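Local coordinates for thioredoxin domain-containing protein (Sinorhizobium meliloti, PDB 3U5R) that is of unknown function but has the thioredoxin-like fold of the AhpC/TSA family and may act as an antioxidant oxidoreductase, at residues F41-A46 with Q133-A138; L76-L81 with K119-G124; E112-E117 with F125-D130; P145-Y150 with G160-A165. One frame throughout, in Å; residues are numbered along the deposited sequence.

Contact 1: residues F41-A46 with Q133-A138; sequences FVLPDA and QSVAKA
In this thioredoxin-like domain the stretch leading through the short strand 43-44 meets the first turn of helix 134-139, where Phe41 and Leu43 close on Val135. One methyl of the valine does most of the work. Val135 CG1 stands anti to the backbone N (chi1 178°), which leaves CG2 beside that nitrogen and turned to residues 41-43. There it lies 3.5 Å from Phe41 CB, with Val135 CG1 farther from the same Phe41 CB at 4.1 Å. Phe41 thus touches through its root, and its ring runs away from the helix. Leu43 behaves differently: its branched end and the valine reach toward each other tip to tip, Leu43 CD2 coming to 3.8 Å from Val135 CG2, while Leu43 CD1 lies 4.1 Å from that same methyl. The cluster is extended by Ile98 of strand 93-99, which touches both Leu43 and Val135, and by Leu128 on Leu43. The helix turn is held separately: the two carboxylate oxygens of Asp130 accept from the backbone N of Val135 and of Ala136. Between the two segments themselves the chemistry is purely apolar, a few methyl and methylene carbons in van der Waals contact. Such a contact holds by close fit and burial; the backbone hydrogen bonds nearby, Leu43 with Phe51 and Pro44 with Lys129, tie the strand to its neighbours, not to the helix.

Contact 2: residues L76-L81 with K119-G124; sequences LIREAL and KAYGYG
Arg78 and Tyr121 face each other flat, a cation-pi stack that joins the first turn of helix 78-88 to the last turn of helix 111-121, two helices of the thioredoxin-like fold. The guanidinium lies almost parallel to the ring, with planes 16° apart, and Arg78 CZ sits 3.7 Å from the centroid of the Tyr121 ring. It is displaced toward the hydroxyl end, so the part of the arginine directly above the middle of the ring is its last methylene: Arg78 CD is 3.3 Å from the Tyr121 centroid, a CH-pi contact. The side chain is bent at its second and third torsions, and that folding lays methylene and guanidinium in succession along one face. On the tyrosine side, CG stands beside the backbone N (chi1 -59°), bringing the ring across to the arginine. Glu79 approaches the same ring differently, its carboxylate plane at 89° to the aromatic plane and Glu79 OE2 3.8 Å from Tyr121 CE1. Its negative charge so near the stack may favour the arginine's positive one. Glu117 makes a separate ion pair with Arg78 NH2, long and weak. Gly122 leaves the helix with a positive phi, and Tyr123 follows in the loop. That side chain crosses the arginine at about a right angle, and its ring meets the carbonyl oxygen of Arg78 edge-on, Tyr123 CE1 being 3.8 Å from Arg78 O. At its far end Tyr123 OH rests 3.4 Å from Arg78 CG.

Contact 3: residues E112-E117 with F125-D130; sequences ERVGAE and FPYLKD
Tyr127 and Val114 join strand 127-129 to helix 111-121 within a beta-alpha-beta crossover whose first strand is 93-99. The CB of the tyrosine points to the helix, and with CG anti to the backbone N (chi1 -175°) the side chain crosses that of Val114 obliquely. Its CG comes first to the valine, and then Tyr127 CD2 lies 3.6 Å from Val114 CG1. This methyl sits over one face of the ring, displaced toward the rim, in a CH-pi contact with Val114 CG1 3.9 Å from the Tyr127 centroid and 20° off the normal. The same methyl also presses on the strand backbone, with Val114 CG1 3.3 Å from Tyr127 O. Farther out, at the ring edge, Tyr127 CE2 meets Glu117, whose CB, near the ring plane, and CG both lie 3.9 Å from it. Near the tip, Tyr127 CZ passes 4.0 Å from Val114 CG2, the second methyl of the valine. The hydroxyl ends among amides, hydrogen-bonded to Asn69 OD1 and to Asn99 ND2. With a phenylalanine here those two amide groups would probably be left without their common partner, and the far end of the ring would lose its tether. The contact thus divides its labour. Methyls and methylenes fill the space between helix and strand, while the polar tip of the tyrosine reaches past them to hydrogen bonds that fix the ring in place.

Contact 4: residues P145-Y150 with G160-A165; sequences PDFFLY and GQFDDA
Phe147 on strand 146-150 packs against Phe162 in the loop that follows strand 156-160. The closest carbons are Phe147 CE2 and Phe162 CB, 3.5 Å apart. The two rings run roughly parallel, at 26°, but are slid so far past each other that they barely overlap, with centroids 5.6 Å apart. Along its edge the Phe147 ring also meets a carbonyl, Phe147 CD2 lying 3.5 Å from Gly160 O. With CG beside the backbone N (chi1 -62°), the ring is directed alongside residues 160-162. Backbone pairing here is slight: Gly160 N gives Phe147 O a weak bond of 3.4 Å, and His159 ND1 is hydrogen-bonded to the same oxygen. A water accepts from Phe147 N at 2.8 Å and lies close to Asp146 OD1 and Gly160 O.

In the next shell Leu178 of helix 176-186 touches both rings, and Leu63, Ala65 and Ile77 touch Phe147. Cutting this ring back to an alanine is likely to open a gap between Phe162 and the strand 61-66 side chains Leu63 and Ala65. The loop beyond is shaped by its own polar groups. Asp163 OD1 accepts from Ala165 N at 3.0 Å, an Asx turn, and Gln161 NE2 gives to Asp164 OD1 at 2.6 Å. The cis peptide before Pro145, immediately ahead of strand 146-150, which forms a hairpin with the edge strand 156-160, is a hallmark of the thioredoxin fold.

In the fold
Taken together, the four contacts illustrate how chemistry follows position in a fold. Contacts 1, 3 and 4 are buried and chiefly apolar, contact 1 wholly so, while contact 2 lies partly exposed and relies on a charged stack. Contacts 2 and 3 share helix 111-121 and meet at Arg78 and Glu117. Contacts 1 and 3 adjoin where Asp45 packs on Leu128 and Ala46 on Gly115, at one rim of the central sheet. Contact 4 reaches that sheet too, but from the opposite side of the chain's centre, about 19 Å from contacts 1 and 3 between centres. It touches contact 2 instead, where Ile77 packs on both Phe147 and Phe162, and Ala80 on Phe162.

Contact 1: residues F41-A46 with Q133-A138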
loop_
_atom_site.group_PDB
_atom_site.type_symbol
_atom_site.label_atom_id
_atom_site.label_comp_id
_atom_site.label_asym_id
_atom_site.label_seq_id
_atom_site.Cartn_x
_atom_site.Cartn_y
_atom_site.Cartn_z
ATOM N N PHE A 41 -10.067 -5.212 8.650
ATOM C CA PHE A 41 -9.304 -6.462 8.471
ATOM C C PHE A 41 -8.729 -6.800 9.829
ATOM O O PHE A 41 -8.757 -5.973 10.756
ATOM C CB PHE A 41 -8.129 -6.238 7.482
ATOM C CG PHE A 41 -7.278 -4.992 7.814
ATOM C CD1 PHE A 41 -6.276 -5.042 8.774
ATOM C CD2 PHE A 41 -7.519 -3.783 7.178
ATOM C CE1 PHE A 41 -5.501 -3.901 9.078
ATOM C CE2 PHE A 41 -6.791 -2.624 7.489
ATOM C CZ PHE A 41 -5.764 -2.692 8.461
ATOM N N VAL A 42 -8.171 -7.995 9.950
ATOM C CA VAL A 42 -7.304 -8.333 11.079
ATOM C C VAL A 42 -6.153 -9.108 10.450
ATOM O O VAL A 42 -6.382 -10.111 9.782
ATOM C CB VAL A 42 -8.069 -9.151 12.137
ATOM C CG1 VAL A 42 -8.851 -10.283 11.465
ATOM C CG2 VAL A 42 -7.123 -9.689 13.181
ATOM N N LEU A 43 -4.907 -8.653 10.630
ATOM C CA LEU A 43 -3.796 -9.256 9.858
ATOM C C LEU A 43 -2.547 -9.220 10.720
ATOM O O LEU A 43 -2.384 -8.309 11.489
ATOM C CB LEU A 43 -3.498 -8.371 8.618
ATOM C CG LEU A 43 -4.490 -8.478 7.439
ATOM C CD1 LEU A 43 -4.064 -7.509 6.404
ATOM C CD2 LEU A 43 -4.623 -9.818 6.771
ATOM N N PRO A 44 -1.633 -10.175 10.529
ATOM C CA PRO A 44 -0.518 -10.299 11.441
ATOM C C PRO A 44 0.769 -9.710 10.815
ATOM O O PRO A 44 0.917 -9.786 9.593
ATOM C CB PRO A 44 -0.353 -11.801 11.582
ATOM C CG PRO A 44 -0.832 -12.377 10.145
ATOM C CD PRO A 44 -1.927 -11.385 9.746
ATOM N N ASP A 45 1.679 -9.215 11.648
ATOM C CA ASP A 45 3.020 -8.897 11.230
ATOM C C ASP A 45 3.946 -10.092 11.508
ATOM O O ASP A 45 3.480 -11.210 11.960
ATOM C CB ASP A 45 3.534 -7.546 11.814
ATOM C CG ASP A 45 3.902 -7.615 13.294
ATOM O OD1 ASP A 45 3.848 -8.716 13.903
ATOM O OD2 ASP A 45 4.266 -6.542 13.855
ATOM N N ALA A 46 5.236 -9.952 11.218
ATOM C CA ALA A 46 6.051 -11.205 11.204
ATOM C C ALA A 46 6.403 -11.614 12.622
ATOM O O ALA A 46 6.990 -12.707 12.836
ATOM C CB ALA A 46 7.355 -11.013 10.412
ATOM N N GLN A 133 -6.017 -14.015 1.421
ATOM C CA GLN A 133 -6.313 -13.019 0.345
ATOM C C GLN A 133 -7.675 -12.426 0.477
ATOM O O GLN A 133 -8.104 -11.720 -0.419
ATOM C CB GLN A 133 -6.079 -13.591 -1.089
ATOM C CG GLN A 133 -4.830 -14.500 -1.094
ATOM C CD GLN A 133 -4.451 -14.991 -2.470
ATOM O OE1 GLN A 133 -5.263 -15.621 -3.129
ATOM N NE2 GLN A 133 -3.215 -14.685 -2.921
ATOM N N SER A 134 -8.352 -12.651 1.608
ATOM C CA SER A 134 -9.697 -12.023 1.787
ATOM C C SER A 134 -9.562 -10.474 1.838
ATOM O O SER A 134 -10.392 -9.764 1.326
ATOM C CB SER A 134 -10.380 -12.539 3.068
ATOM O OG SER A 134 -9.702 -12.013 4.200
ATOM N N VAL A 135 -8.489 -9.939 2.420
ATOM C CA VAL A 135 -8.392 -8.480 2.452
ATOM C C VAL A 135 -8.106 -7.887 1.043
ATOM O O VAL A 135 -8.776 -6.953 0.665
ATOM C CB VAL A 135 -7.358 -7.997 3.531
ATOM C CG1 VAL A 135 -7.219 -6.479 3.526
ATOM C CG2 VAL A 135 -7.763 -8.634 4.949
ATOM N N ALA A 136 -7.152 -8.431 0.291
ATOM C CA ALA A 136 -6.932 -7.962 -1.064
ATOM C C ALA A 136 -8.282 -7.971 -1.843
ATOM O O ALA A 136 -8.610 -7.034 -2.580
ATOM C CB ALA A 136 -5.877 -8.874 -1.766
ATOM N N LYS A 137 -9.056 -9.043 -1.670
ATOM C CA LYS A 137 -10.368 -9.111 -2.360
ATOM C C LYS A 137 -11.380 -8.083 -1.895
ATOM O O LYS A 137 -12.069 -7.460 -2.740
ATOM C CB LYS A 137 -10.990 -10.509 -2.203
ATOM C CG LYS A 137 -10.301 -11.632 -2.915
ATOM C CD LYS A 137 -11.270 -12.899 -2.847
ATOM C CE LYS A 137 -10.532 -14.221 -2.668
ATOM N NZ LYS A 137 -11.489 -15.308 -2.198
ATOM N N ALA A 138 -11.443 -7.820 -0.576
ATOM C CA ALA A 138 -12.367 -6.779 -0.063
ATOM C C ALA A 138 -11.994 -5.358 -0.519
ATOM O O ALA A 138 -12.884 -4.555 -0.718
ATOM C CB ALA A 138 -12.489 -6.817 1.534
#

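Contact 2: residues L76-L81 with K119-G124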
loop_
_atom_site.group_PDB
_atom_site.type_symbol
_atom_site.label_atom_id
_atom_site.label_comp_id
_atom_site.label_asym_id
_atom_site.label_seq_id
_atom_site.Cartn_x
_atom_site.Cartn_y
_atom_site.Cartn_z
ATOM N N LEU A 76 11.397 -1.060 -7.491
ATOM C CA LEU A 76 11.612 0.340 -7.881
ATOM C C LEU A 76 11.381 1.419 -6.772
ATOM O O LEU A 76 12.150 2.400 -6.676
ATOM C CB LEU A 76 10.735 0.674 -9.093
ATOM C CG LEU A 76 10.885 2.085 -9.638
ATOM C CD1 LEU A 76 12.182 2.317 -10.465
ATOM C CD2 LEU A 76 9.653 2.354 -10.489
ATOM N N ILE A 77 10.326 1.296 -5.958
ATOM C CA ILE A 77 9.916 2.395 -5.095
ATOM C C ILE A 77 10.153 2.032 -3.618
ATOM O O ILE A 77 9.716 2.719 -2.713
ATOM C CB ILE A 77 8.428 2.680 -5.264
ATOM C CG1 ILE A 77 7.655 1.384 -4.911
ATOM C CG2 ILE A 77 8.117 3.109 -6.677
ATOM C CD1 ILE A 77 6.162 1.615 -4.846
ATOM N N ARG A 78 10.787 0.928 -3.329
ATOM C CA ARG A 78 10.872 0.468 -1.973
ATOM C C ARG A 78 11.625 1.406 -1.009
ATOM O O ARG A 78 11.156 1.713 0.047
ATOM C CB ARG A 78 11.321 -0.979 -1.960
ATOM C CG ARG A 78 12.219 -1.424 -0.940
ATOM C CD ARG A 78 13.287 -2.335 -1.562
ATOM N NE ARG A 78 12.858 -3.682 -1.809
ATOM C CZ ARG A 78 13.554 -4.601 -2.440
ATOM N NH1 ARG A 78 14.726 -4.341 -2.961
ATOM N NH2 ARG A 78 13.047 -5.789 -2.565
ATOM N N GLU A 79 12.741 1.916 -1.449
ATOM C CA GLU A 79 13.452 2.874 -0.662
ATOM C C GLU A 79 12.623 4.174 -0.460
ATOM O O GLU A 79 12.595 4.718 0.570
ATOM C CB GLU A 79 14.798 3.137 -1.290
ATOM C CG GLU A 79 15.739 1.940 -1.264
ATOM C CD GLU A 79 15.457 0.860 -2.345
ATOM O OE1 GLU A 79 14.651 1.064 -3.290
ATOM O OE2 GLU A 79 16.074 -0.231 -2.222
ATOM N N ALA A 80 11.974 4.627 -1.506
ATOM C CA ALA A 80 11.132 5.784 -1.482
ATOM C C ALA A 80 9.922 5.621 -0.597
ATOM O O ALA A 80 9.546 6.495 0.034
ATOM C CB ALA A 80 10.749 6.168 -2.801
ATOM N N LEU A 81 9.360 4.459 -0.577
ATOM C CA LEU A 81 8.196 4.236 0.246
ATOM C C LEU A 81 8.559 4.292 1.738
ATOM O O LEU A 81 7.803 4.827 2.556
ATOM C CB LEU A 81 7.641 2.868 -0.099
ATOM C CG LEU A 81 6.405 2.388 0.677
ATOM C CD1 LEU A 81 5.277 3.423 0.472
ATOM C CD2 LEU A 81 5.984 0.982 0.095
ATOM N N LYS A 119 13.236 -5.355 8.028
ATOM C CA LYS A 119 14.599 -5.034 8.558
ATOM C C LYS A 119 15.521 -4.574 7.437
ATOM O O LYS A 119 16.286 -3.641 7.627
ATOM C CB LYS A 119 15.247 -6.287 9.183
ATOM C CG LYS A 119 14.353 -7.074 10.127
ATOM C CD LYS A 119 15.190 -8.155 10.853
ATOM C CE LYS A 119 14.598 -8.508 12.224
ATOM N NZ LYS A 119 15.250 -7.687 13.327
ATOM N N ALA A 120 15.462 -5.220 6.270
ATOM C CA ALA A 120 16.450 -4.934 5.198
ATOM C C ALA A 120 16.212 -3.545 4.618
ATOM O O ALA A 120 17.172 -2.844 4.285
ATOM C CB ALA A 120 16.377 -5.981 4.082
ATOM N N TYR A 121 14.942 -3.122 4.510
ATOM C CA TYR A 121 14.652 -1.843 3.871
ATOM C C TYR A 121 14.187 -0.742 4.827
ATOM O O TYR A 121 13.837 0.346 4.376
ATOM C CB TYR A 121 13.726 -2.037 2.647
ATOM C CG TYR A 121 14.388 -2.939 1.669
ATOM C CD1 TYR A 121 15.429 -2.456 0.859
ATOM C CD2 TYR A 121 14.067 -4.279 1.610
ATOM C CE1 TYR A 121 16.122 -3.295 0.003
ATOM C CE2 TYR A 121 14.729 -5.124 0.747
ATOM C CZ TYR A 121 15.766 -4.610 -0.065
ATOM O OH TYR A 121 16.439 -5.419 -0.940
ATOM N N GLY A 122 14.200 -1.018 6.122
ATOM C CA GLY A 122 13.932 0.021 7.138
ATOM C C GLY A 122 12.440 0.458 7.154
ATOM O O GLY A 122 12.119 1.627 7.386
ATOM N N TYR A 123 11.530 -0.478 6.896
ATOM C CA TYR A 123 10.101 -0.084 6.849
ATOM C C TYR A 123 9.646 0.275 8.271
ATOM O O TYR A 123 9.590 -0.610 9.122
ATOM C CB TYR A 123 9.288 -1.302 6.341
ATOM C CG TYR A 123 9.371 -1.599 4.847
ATOM C CD1 TYR A 123 9.947 -0.681 3.934
ATOM C CD2 TYR A 123 8.793 -2.722 4.340
ATOM C CE1 TYR A 123 9.929 -0.911 2.529
ATOM C CE2 TYR A 123 8.804 -3.004 2.932
ATOM C CZ TYR A 123 9.374 -2.102 2.047
ATOM O OH TYR A 123 9.356 -2.403 0.682
ATOM N N GLY A 124 9.308 1.534 8.518
ATOM C CA GLY A 124 8.758 1.921 9.800
ATOM C C GLY A 124 7.262 1.574 9.991
ATOM O O GLY A 124 6.748 1.584 11.110
#

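Contact 3: residues E112-E117 with F125-D130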
loop_
_atom_site.group_PDB
_atom_site.type_symbol
_atom_site.label_atom_id
_atom_site.label_comp_id
_atom_site.label_asym_id
_atom_site.label_seq_id
_atom_site.Cartn_x
_atom_site.Cartn_y
_atom_site.Cartn_z
ATOM N N GLU A 112 7.588 -14.763 6.889
ATOM C CA GLU A 112 8.956 -14.700 7.346
ATOM C C GLU A 112 9.785 -13.746 6.471
ATOM O O GLU A 112 10.494 -12.956 6.985
ATOM C CB GLU A 112 9.548 -16.116 7.345
ATOM C CG GLU A 112 10.911 -16.276 7.871
ATOM C CD GLU A 112 11.947 -15.814 6.909
ATOM O OE1 GLU A 112 11.899 -16.191 5.739
ATOM O OE2 GLU A 112 12.792 -15.021 7.309
ATOM N N ARG A 113 9.626 -13.835 5.158
ATOM C CA ARG A 113 10.240 -12.934 4.207
ATOM C C ARG A 113 9.742 -11.485 4.371
ATOM O O ARG A 113 10.469 -10.565 4.280
ATOM C CB ARG A 113 10.109 -13.430 2.788
ATOM C CG ARG A 113 11.041 -14.563 2.445
ATOM C CD ARG A 113 12.470 -14.169 2.458
ATOM N NE ARG A 113 13.080 -14.566 3.711
ATOM C CZ ARG A 113 14.220 -14.105 4.210
ATOM N NH1 ARG A 113 14.933 -13.238 3.561
ATOM N NH2 ARG A 113 14.645 -14.504 5.375
ATOM N N VAL A 114 8.470 -11.344 4.649
ATOM C CA VAL A 114 7.927 -10.051 4.886
ATOM C C VAL A 114 8.666 -9.451 6.067
ATOM O O VAL A 114 9.082 -8.352 5.997
ATOM C CB VAL A 114 6.436 -10.130 5.200
ATOM C CG1 VAL A 114 6.025 -8.989 6.050
ATOM C CG2 VAL A 114 5.612 -10.235 3.948
ATOM N N GLY A 115 8.860 -10.226 7.133
ATOM C CA GLY A 115 9.653 -9.764 8.278
ATOM C C GLY A 115 11.117 -9.410 7.919
ATOM O O GLY A 115 11.658 -8.402 8.413
ATOM N N ALA A 116 11.739 -10.217 7.062
ATOM C CA ALA A 116 13.096 -9.883 6.640
ATOM C C ALA A 116 13.029 -8.570 5.771
ATOM O O ALA A 116 13.922 -7.713 5.887
ATOM C CB ALA A 116 13.710 -11.054 5.804
ATOM N N GLU A 117 12.011 -8.399 4.915
ATOM C CA GLU A 117 11.948 -7.100 4.132
ATOM C C GLU A 117 11.935 -5.889 5.023
ATOM O O GLU A 117 12.587 -4.910 4.682
ATOM C CB GLU A 117 10.659 -6.857 3.311
ATOM C CG GLU A 117 10.414 -7.502 2.020
ATOM C CD GLU A 117 11.353 -7.114 0.900
ATOM O OE1 GLU A 117 11.108 -6.128 0.116
ATOM O OE2 GLU A 117 12.321 -7.892 0.803
ATOM N N PHE A 125 6.576 1.264 8.915
ATOM C CA PHE A 125 5.097 1.013 8.966
ATOM C C PHE A 125 4.856 -0.493 9.135
ATOM O O PHE A 125 5.724 -1.315 8.792
ATOM C CB PHE A 125 4.454 1.453 7.654
ATOM C CG PHE A 125 5.240 1.026 6.441
ATOM C CD1 PHE A 125 6.157 1.873 5.871
ATOM C CD2 PHE A 125 5.043 -0.235 5.878
ATOM C CE1 PHE A 125 6.890 1.503 4.710
ATOM C CE2 PHE A 125 5.757 -0.639 4.685
ATOM C CZ PHE A 125 6.729 0.241 4.133
ATOM N N PRO A 126 3.697 -0.857 9.679
ATOM C CA PRO A 126 3.463 -2.286 9.711
ATOM C C PRO A 126 3.344 -2.919 8.273
ATOM O O PRO A 126 2.677 -2.360 7.377
ATOM C CB PRO A 126 2.148 -2.397 10.513
ATOM C CG PRO A 126 1.460 -0.972 10.278
ATOM C CD PRO A 126 2.641 -0.065 10.363
ATOM N N TYR A 127 3.986 -4.078 8.080
ATOM C CA TYR A 127 3.926 -4.801 6.841
ATOM C C TYR A 127 3.401 -6.172 7.164
ATOM O O TYR A 127 4.061 -6.976 7.819
ATOM C CB TYR A 127 5.336 -4.829 6.216
ATOM C CG TYR A 127 5.440 -5.443 4.865
ATOM C CD1 TYR A 127 4.299 -5.672 4.054
ATOM C CD2 TYR A 127 6.692 -5.843 4.373
ATOM C CE1 TYR A 127 4.440 -6.289 2.791
ATOM C CE2 TYR A 127 6.833 -6.422 3.098
ATOM C CZ TYR A 127 5.731 -6.635 2.326
ATOM O OH TYR A 127 5.897 -7.259 1.093
ATOM N N LEU A 128 2.198 -6.444 6.690
ATOM C CA LEU A 128 1.431 -7.581 7.184
ATOM C C LEU A 128 1.203 -8.611 6.130
ATOM O O LEU A 128 1.152 -8.285 4.946
ATOM C CB LEU A 128 0.067 -7.046 7.601
ATOM C CG LEU A 128 0.203 -5.855 8.554
ATOM C CD1 LEU A 128 -1.177 -5.335 8.935
ATOM C CD2 LEU A 128 1.033 -6.233 9.857
ATOM N N LYS A 129 0.978 -9.852 6.537
ATOM C CA LYS A 129 0.646 -10.902 5.561
ATOM C C LYS A 129 -0.860 -11.159 5.466
ATOM O O LYS A 129 -1.474 -11.434 6.508
ATOM C CB LYS A 129 1.322 -12.205 5.925
ATOM C CG LYS A 129 1.046 -13.323 4.887
ATOM C CD LYS A 129 1.894 -13.100 3.661
ATOM C CE LYS A 129 1.354 -14.016 2.550
ATOM N NZ LYS A 129 2.048 -13.528 1.322
ATOM N N ASP A 130 -1.445 -11.132 4.239
ATOM C CA ASP A 130 -2.903 -11.466 4.012
ATOM C C ASP A 130 -3.001 -12.884 3.393
ATOM O O ASP A 130 -3.209 -13.011 2.189
ATOM C CB ASP A 130 -3.541 -10.347 3.148
ATOM C CG ASP A 130 -4.924 -10.667 2.567
ATOM O OD1 ASP A 130 -5.745 -11.330 3.209
ATOM O OD2 ASP A 130 -5.203 -10.189 1.424
#

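Contact 4: residues P145-Y150 with G160-A165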
loop_
_atom_site.group_PDB
_atom_site.type_symbol
_atom_site.label_atom_id
_atom_site.label_comp_id
_atom_site.label_asym_id
_atom_site.label_seq_id
_atom_site.Cartn_x
_atom_site.Cartn_y
_atom_site.Cartn_z
ATOM N N PRO A 145 2.538 -2.432 -6.870
ATOM C CA PRO A 145 1.940 -1.861 -5.690
ATOM C C PRO A 145 0.555 -1.334 -6.038
ATOM O O PRO A 145 0.342 -0.863 -7.169
ATOM C CB PRO A 145 2.815 -0.673 -5.412
ATOM C CG PRO A 145 3.265 -0.178 -6.827
ATOM C CD PRO A 145 3.338 -1.452 -7.639
ATOM N N ASP A 146 -0.376 -1.377 -5.077
ATOM C CA ASP A 146 -1.732 -0.794 -5.269
ATOM C C ASP A 146 -2.014 0.081 -4.058
ATOM O O ASP A 146 -2.031 -0.432 -2.931
ATOM C CB ASP A 146 -2.776 -1.936 -5.348
ATOM C CG ASP A 146 -3.978 -1.569 -6.214
ATOM O OD1 ASP A 146 -4.219 -0.353 -6.410
ATOM O OD2 ASP A 146 -4.626 -2.503 -6.721
ATOM N N PHE A 147 -2.106 1.394 -4.247
ATOM C CA PHE A 147 -2.225 2.317 -3.124
ATOM C C PHE A 147 -3.632 2.868 -2.940
ATOM O O PHE A 147 -4.222 3.393 -3.901
ATOM C CB PHE A 147 -1.310 3.529 -3.373
ATOM C CG PHE A 147 0.169 3.167 -3.477
ATOM C CD1 PHE A 147 0.921 2.982 -2.310
ATOM C CD2 PHE A 147 0.815 3.071 -4.731
ATOM C CE1 PHE A 147 2.295 2.672 -2.382
ATOM C CE2 PHE A 147 2.201 2.757 -4.799
ATOM C CZ PHE A 147 2.928 2.546 -3.610
ATOM N N PHE A 148 -4.163 2.798 -1.712
ATOM C CA PHE A 148 -5.507 3.319 -1.428
ATOM C C PHE A 148 -5.350 4.311 -0.269
ATOM O O PHE A 148 -4.981 3.890 0.842
ATOM C CB PHE A 148 -6.438 2.170 -0.956
ATOM C CG PHE A 148 -6.704 1.049 -1.972
ATOM C CD1 PHE A 148 -5.762 0.057 -2.258
ATOM C CD2 PHE A 148 -7.971 0.937 -2.583
ATOM C CE1 PHE A 148 -6.029 -0.952 -3.178
ATOM C CE2 PHE A 148 -8.274 -0.089 -3.454
ATOM C CZ PHE A 148 -7.318 -1.062 -3.772
ATOM N N LEU A 149 -5.626 5.608 -0.475
ATOM C CA LEU A 149 -5.519 6.566 0.574
ATOM C C LEU A 149 -6.943 6.943 1.073
ATOM O O LEU A 149 -7.790 7.318 0.234
ATOM C CB LEU A 149 -4.832 7.873 0.078
ATOM C CG LEU A 149 -4.576 8.974 1.129
ATOM C CD1 LEU A 149 -3.529 8.500 2.210
ATOM C CD2 LEU A 149 -4.085 10.166 0.413
ATOM N N TYR A 150 -7.120 6.934 2.402
ATOM C CA TYR A 150 -8.369 7.284 3.083
ATOM C C TYR A 150 -8.203 8.529 3.951
ATOM O O TYR A 150 -7.128 8.755 4.536
ATOM C CB TYR A 150 -8.824 6.133 3.968
ATOM C CG TYR A 150 -9.050 4.917 3.122
ATOM C CD1 TYR A 150 -10.280 4.722 2.476
ATOM C CD2 TYR A 150 -8.001 3.979 2.918
ATOM C CE1 TYR A 150 -10.497 3.594 1.687
ATOM C CE2 TYR A 150 -8.185 2.858 2.050
ATOM C CZ TYR A 150 -9.441 2.693 1.458
ATOM O OH TYR A 150 -9.643 1.621 0.601
ATOM N N GLY A 160 -4.262 5.208 -6.825
ATOM C CA GLY A 160 -3.457 5.246 -8.059
ATOM C C GLY A 160 -1.960 5.190 -7.762
ATOM O O GLY A 160 -1.534 4.710 -6.714
ATOM N N GLN A 161 -1.199 5.638 -8.744
ATOM C CA GLN A 161 0.270 5.527 -8.776
ATOM C C GLN A 161 0.936 6.301 -7.633
ATOM O O GLN A 161 0.454 7.362 -7.081
ATOM C CB GLN A 161 0.781 6.003 -10.169
ATOM C CG GLN A 161 0.793 7.542 -10.335
ATOM C CD GLN A 161 1.300 7.959 -11.744
ATOM O OE1 GLN A 161 1.520 7.118 -12.588
ATOM N NE2 GLN A 161 1.467 9.219 -11.965
ATOM N N PHE A 162 2.090 5.815 -7.237
ATOM C CA PHE A 162 2.919 6.536 -6.229
ATOM C C PHE A 162 3.435 7.816 -6.899
ATOM O O PHE A 162 3.510 8.942 -6.300
ATOM C CB PHE A 162 4.048 5.542 -5.839
ATOM C CG PHE A 162 4.975 6.013 -4.757
ATOM C CD1 PHE A 162 4.499 6.276 -3.472
ATOM C CD2 PHE A 162 6.360 6.114 -5.010
ATOM C CE1 PHE A 162 5.387 6.704 -2.438
ATOM C CE2 PHE A 162 7.279 6.524 -4.012
ATOM C CZ PHE A 162 6.802 6.803 -2.692
ATOM N N ASP A 163 3.835 7.655 -8.161
ATOM C CA ASP A 163 4.265 8.780 -9.011
ATOM C C ASP A 163 4.464 8.197 -10.399
ATOM O O ASP A 163 4.110 7.028 -10.629
ATOM C CB ASP A 163 5.606 9.351 -8.505
ATOM C CG ASP A 163 6.700 8.237 -8.380
ATOM O OD1 ASP A 163 6.617 7.185 -9.111
ATOM O OD2 ASP A 163 7.649 8.404 -7.562
ATOM N N ASP A 164 5.103 8.946 -11.295
ATOM C CA ASP A 164 5.128 8.590 -12.739
ATOM C C ASP A 164 6.278 7.576 -13.040
ATOM O O ASP A 164 6.440 7.147 -14.204
ATOM C CB ASP A 164 5.364 9.865 -13.637
ATOM C CG ASP A 164 4.126 10.821 -13.759
ATOM O OD1 ASP A 164 2.973 10.318 -13.816
ATOM O OD2 ASP A 164 4.317 12.114 -13.887
ATOM N N ALA A 165 7.115 7.244 -12.047
ATOM C CA ALA A 165 8.265 6.359 -12.295
ATOM C C ALA A 165 7.801 4.923 -12.580
ATOM O O ALA A 165 6.853 4.366 -11.911
ATOM C CB ALA A 165 9.256 6.392 -11.116
HETATM O O HOH W 1 -3.139 1.847 -6.806
#